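Local coordinates for GH59 galactosidase (Clostridium cellulolyticum, PDB 2V4V), which binds xylose through its family 6 carbohydrate-binding module, one piece of a larger, probably plant-polysaccharide-degrading glycoside hydrolase, at residues Asn42-Gly47 and His106-Val111. Residues are numbered along the deposited sequence; the frame is centred on the assembly and turned at random.
Sequences NNVDFG and HDVYLV
The carboxylate of Asp107 takes the backbone N-H of Asn43, with N to OD1 2.8 Å and an N-H...O angle of 159°, using the anti lone pair of OD1. This bond sits where strand 38-48 turns a corner beside strand 105-113, in the five-stranded antiparallel sheet of the beta-sandwich of this carbohydrate-binding module. Asn43 adopts a left-handed helical conformation at the corner, and its N-H is met there by the Asp107 carboxylate. CG of Asp107, anti to the carbonyl carbon (chi1 -57°), brings OD1 to Asn43 N, and OD1 also lies 3.2 Å from Asn42 CA. The Asn42 amide passes over the same carboxylate, its OD1 above the carboxylate face and 3.7 Å from Asp107 CG. Asp71 accepts a hydrogen bond from the backbone N of Asp107.

Just past the corner, Val44 and His106 form an antiparallel hydrogen-bonded pair: Val44 N lies 2.8 Å from His106 O, and His106 N 2.9 Å from Val44 O. The short strand axes run at 108° to each other, so this two-bond ring joins strands that diverge strongly. Asp45 OD1 accepts from Gly47 N in an Asx turn, the N-H approaching from above the carboxylate plane.

On the buried side, Val44 and Val108 meet through their CG2 methyls at 3.9 Å. Phe46, whose ring also packs edge-to-face with Phe127 of the opposing sheet, reaches across to the same Val108 methyl. CG of Phe46 lies beside its own backbone N, the ring extends from there to Val108, and Val108 CG2 touches the ring edge, near its plane, 3.5 Å from CZ.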
ATOM      1  N   ASN A  42      10.007  -6.750  -1.913  1.00  9.44           N
ATOM      2  CA  ASN A  42      10.854  -7.273  -2.971  1.00 10.55           C
ATOM      3  C   ASN A  42      10.290  -8.534  -3.605  1.00 11.33           C
ATOM      4  O   ASN A  42       9.637  -9.362  -2.950  1.00 11.04           O
ATOM      5  CB  ASN A  42      12.258  -7.598  -2.450  1.00 10.57           C
ATOM      6  CG  ASN A  42      13.060  -6.353  -2.085  1.00 11.67           C
ATOM      7  OD1 ASN A  42      12.619  -5.226  -2.269  1.00 13.55           O
ATOM      8  ND2 ASN A  42      14.258  -6.569  -1.538  1.00 14.86           N
ATOM      9  N   ASN A  43      10.644  -8.711  -4.879  1.00 11.86           N
ATOM     10  CA  ASN A  43      10.433  -9.992  -5.553  1.00 12.98           C
ATOM     11  C   ASN A  43       8.988 -10.452  -5.507  1.00 11.69           C
ATOM     12  O   ASN A  43       8.686 -11.605  -5.116  1.00 12.53           O
ATOM     13  CB  ASN A  43      11.304 -11.068  -4.912  1.00 13.79           C
ATOM     14  CG  ASN A  43      12.768 -10.721  -4.949  1.00 17.77           C
ATOM     15  OD1 ASN A  43      13.218 -10.029  -5.868  1.00 21.41           O
ATOM     16  ND2 ASN A  43      13.528 -11.177  -3.930  1.00 22.53           N
ATOM     17  N   VAL A  44       8.094  -9.548  -5.868  1.00 10.07           N
ATOM     18  CA  VAL A  44       6.688  -9.904  -5.984  1.00  9.44           C
ATOM     19  C   VAL A  44       6.434 -10.454  -7.402  1.00  9.48           C
ATOM     20  O   VAL A  44       6.815  -9.828  -8.398  1.00  9.60           O
ATOM     21  CB  VAL A  44       5.778  -8.692  -5.740  1.00 10.21           C
ATOM     22  CG1 VAL A  44       4.343  -9.068  -5.946  1.00 10.37           C
ATOM     23  CG2 VAL A  44       5.971  -8.114  -4.306  1.00  9.43           C
ATOM     24  N   ASP A  45       5.800 -11.622  -7.454  1.00  9.91           N
ATOM     25  CA  ASP A  45       5.556 -12.291  -8.738  1.00 10.00           C
ATOM     26  C   ASP A  45       4.126 -12.015  -9.176  1.00  9.32           C
ATOM     27  O   ASP A  45       3.179 -12.447  -8.533  1.00  9.60           O
ATOM     28  CB  ASP A  45       5.784 -13.801  -8.585  1.00 10.39           C
ATOM     29  CG  ASP A  45       5.722 -14.566  -9.905  1.00 14.16           C
ATOM     30  OD1 ASP A  45       5.453 -13.969 -10.983  1.00 13.89           O
ATOM     31  OD2 ASP A  45       5.971 -15.791  -9.833  1.00 17.21           O
ATOM     32  N   PHE A  46       3.991 -11.255 -10.271  1.00 10.08           N
ATOM     33  CA  PHE A  46       2.703 -10.936 -10.836  1.00 10.02           C
ATOM     34  C   PHE A  46       2.166 -11.968 -11.806  1.00 11.12           C
ATOM     35  O   PHE A  46       1.009 -11.864 -12.231  1.00 11.01           O
ATOM     36  CB  PHE A  46       2.791  -9.603 -11.599  1.00  9.58           C
ATOM     37  CG  PHE A  46       2.867  -8.430 -10.681  1.00  7.79           C
ATOM     38  CD1 PHE A  46       1.690  -7.823 -10.223  1.00  9.41           C
ATOM     39  CD2 PHE A  46       4.123  -8.028 -10.154  1.00  9.46           C
ATOM     40  CE1 PHE A  46       1.763  -6.743  -9.311  1.00  9.82           C
ATOM     41  CE2 PHE A  46       4.221  -6.975  -9.273  1.00  7.46           C
ATOM     42  CZ  PHE A  46       3.042  -6.318  -8.844  1.00  7.73           C
ATOM     43  N   GLY A  47       2.997 -12.941 -12.177  1.00 12.02           N
ATOM     44  CA  GLY A  47       2.632 -13.891 -13.250  1.00 15.45           C
ATOM     45  C   GLY A  47       2.125 -13.128 -14.466  1.00 16.65           C
ATOM     46  O   GLY A  47       2.700 -12.096 -14.873  1.00 16.97           O
ATOM     47  N   HIS A 106       8.788  -8.258  -9.776  1.00  8.66           N
ATOM     48  CA  HIS A 106       9.201  -6.883  -9.579  1.00  9.06           C
ATOM     49  C   HIS A 106       9.220  -6.539  -8.108  1.00  8.72           C
ATOM     50  O   HIS A 106       8.487  -7.147  -7.335  1.00  9.11           O
ATOM     51  CB  HIS A 106       8.195  -5.981 -10.276  1.00  8.40           C
ATOM     52  CG  HIS A 106       8.282  -6.091 -11.767  1.00  9.01           C
ATOM     53  ND1 HIS A 106       7.445  -6.885 -12.535  1.00 12.95           N
ATOM     54  CD2 HIS A 106       9.156  -5.521 -12.622  1.00  7.70           C
ATOM     55  CE1 HIS A 106       7.803  -6.779 -13.811  1.00  6.21           C
ATOM     56  NE2 HIS A 106       8.841  -5.966 -13.887  1.00 12.54           N
ATOM     57  N   ASP A 107      10.060  -5.570  -7.739  1.00  7.81           N
ATOM     58  CA  ASP A 107       9.948  -5.048  -6.365  1.00  9.06           C
ATOM     59  C   ASP A 107       8.826  -4.003  -6.382  1.00  9.51           C
ATOM     60  O   ASP A 107       8.795  -3.116  -7.251  1.00 10.51           O
ATOM     61  CB  ASP A 107      11.222  -4.393  -5.882  1.00  8.56           C
ATOM     62  CG  ASP A 107      12.438  -5.336  -5.928  1.00 10.15           C
ATOM     63  OD1 ASP A 107      12.275  -6.568  -5.795  1.00 10.70           O
ATOM     64  OD2 ASP A 107      13.550  -4.797  -6.071  1.00 14.27           O
ATOM     65  N   VAL A 108       7.914  -4.100  -5.403  1.00  8.54           N
ATOM     66  CA  VAL A 108       6.756  -3.238  -5.440  1.00  8.45           C
ATOM     67  C   VAL A 108       6.972  -2.106  -4.428  1.00  8.48           C
ATOM     68  O   VAL A 108       7.155  -2.390  -3.233  1.00  8.17           O
ATOM     69  CB  VAL A 108       5.458  -4.012  -5.115  1.00  8.50           C
ATOM     70  CG1 VAL A 108       4.331  -3.056  -4.843  1.00  8.77           C
ATOM     71  CG2 VAL A 108       5.069  -4.934  -6.283  1.00  7.91           C
ATOM     72  N   TYR A 109       6.903  -0.852  -4.918  1.00  7.86           N
ATOM     73  CA  TYR A 109       6.970   0.326  -4.040  1.00  8.67           C
ATOM     74  C   TYR A 109       5.588   0.872  -3.884  1.00  8.73           C
ATOM     75  O   TYR A 109       4.958   1.234  -4.885  1.00  9.99           O
ATOM     76  CB  TYR A 109       7.858   1.419  -4.659  1.00  9.00           C
ATOM     77  CG  TYR A 109       9.318   1.046  -4.604  1.00  6.71           C
ATOM     78  CD1 TYR A 109      10.218   1.736  -3.769  1.00 12.07           C
ATOM     79  CD2 TYR A 109       9.824  -0.008  -5.399  1.00  7.31           C
ATOM     80  CE1 TYR A 109      11.583   1.394  -3.723  1.00 11.71           C
ATOM     81  CE2 TYR A 109      11.167  -0.360  -5.354  1.00 10.77           C
ATOM     82  CZ  TYR A 109      12.044   0.337  -4.512  1.00 11.48           C
ATOM     83  OH  TYR A 109      13.383  -0.039  -4.502  1.00 11.98           O
ATOM     84  N   LEU A 110       5.121   0.940  -2.627  1.00  7.95           N
ATOM     85  CA  LEU A 110       3.890   1.654  -2.332  1.00  8.23           C
ATOM     86  C   LEU A 110       4.293   3.046  -1.825  1.00  7.88           C
ATOM     87  O   LEU A 110       4.876   3.178  -0.755  1.00  7.67           O
ATOM     88  CB  LEU A 110       3.043   0.897  -1.314  1.00  7.39           C
ATOM     89  CG  LEU A 110       2.690  -0.556  -1.671  1.00  8.70           C
ATOM     90  CD1 LEU A 110       1.785  -1.080  -0.581  1.00  8.55           C
ATOM     91  CD2 LEU A 110       1.988  -0.615  -3.062  1.00  7.53           C
ATOM     92  N   VAL A 111       4.019   4.069  -2.647  1.00  8.82           N
ATOM     93  CA  VAL A 111       4.495   5.422  -2.426  1.00  9.12           C
ATOM     94  C   VAL A 111       3.289   6.268  -2.029  1.00  8.74           C
ATOM     95  O   VAL A 111       2.269   6.300  -2.721  1.00  8.01           O
ATOM     96  CB  VAL A 111       5.196   6.016  -3.670  1.00  9.33           C
ATOM     97  CG1 VAL A 111       5.728   7.428  -3.355  1.00  9.63           C
ATOM     98  CG2 VAL A 111       6.353   5.091  -4.122  1.00  9.30           C
TER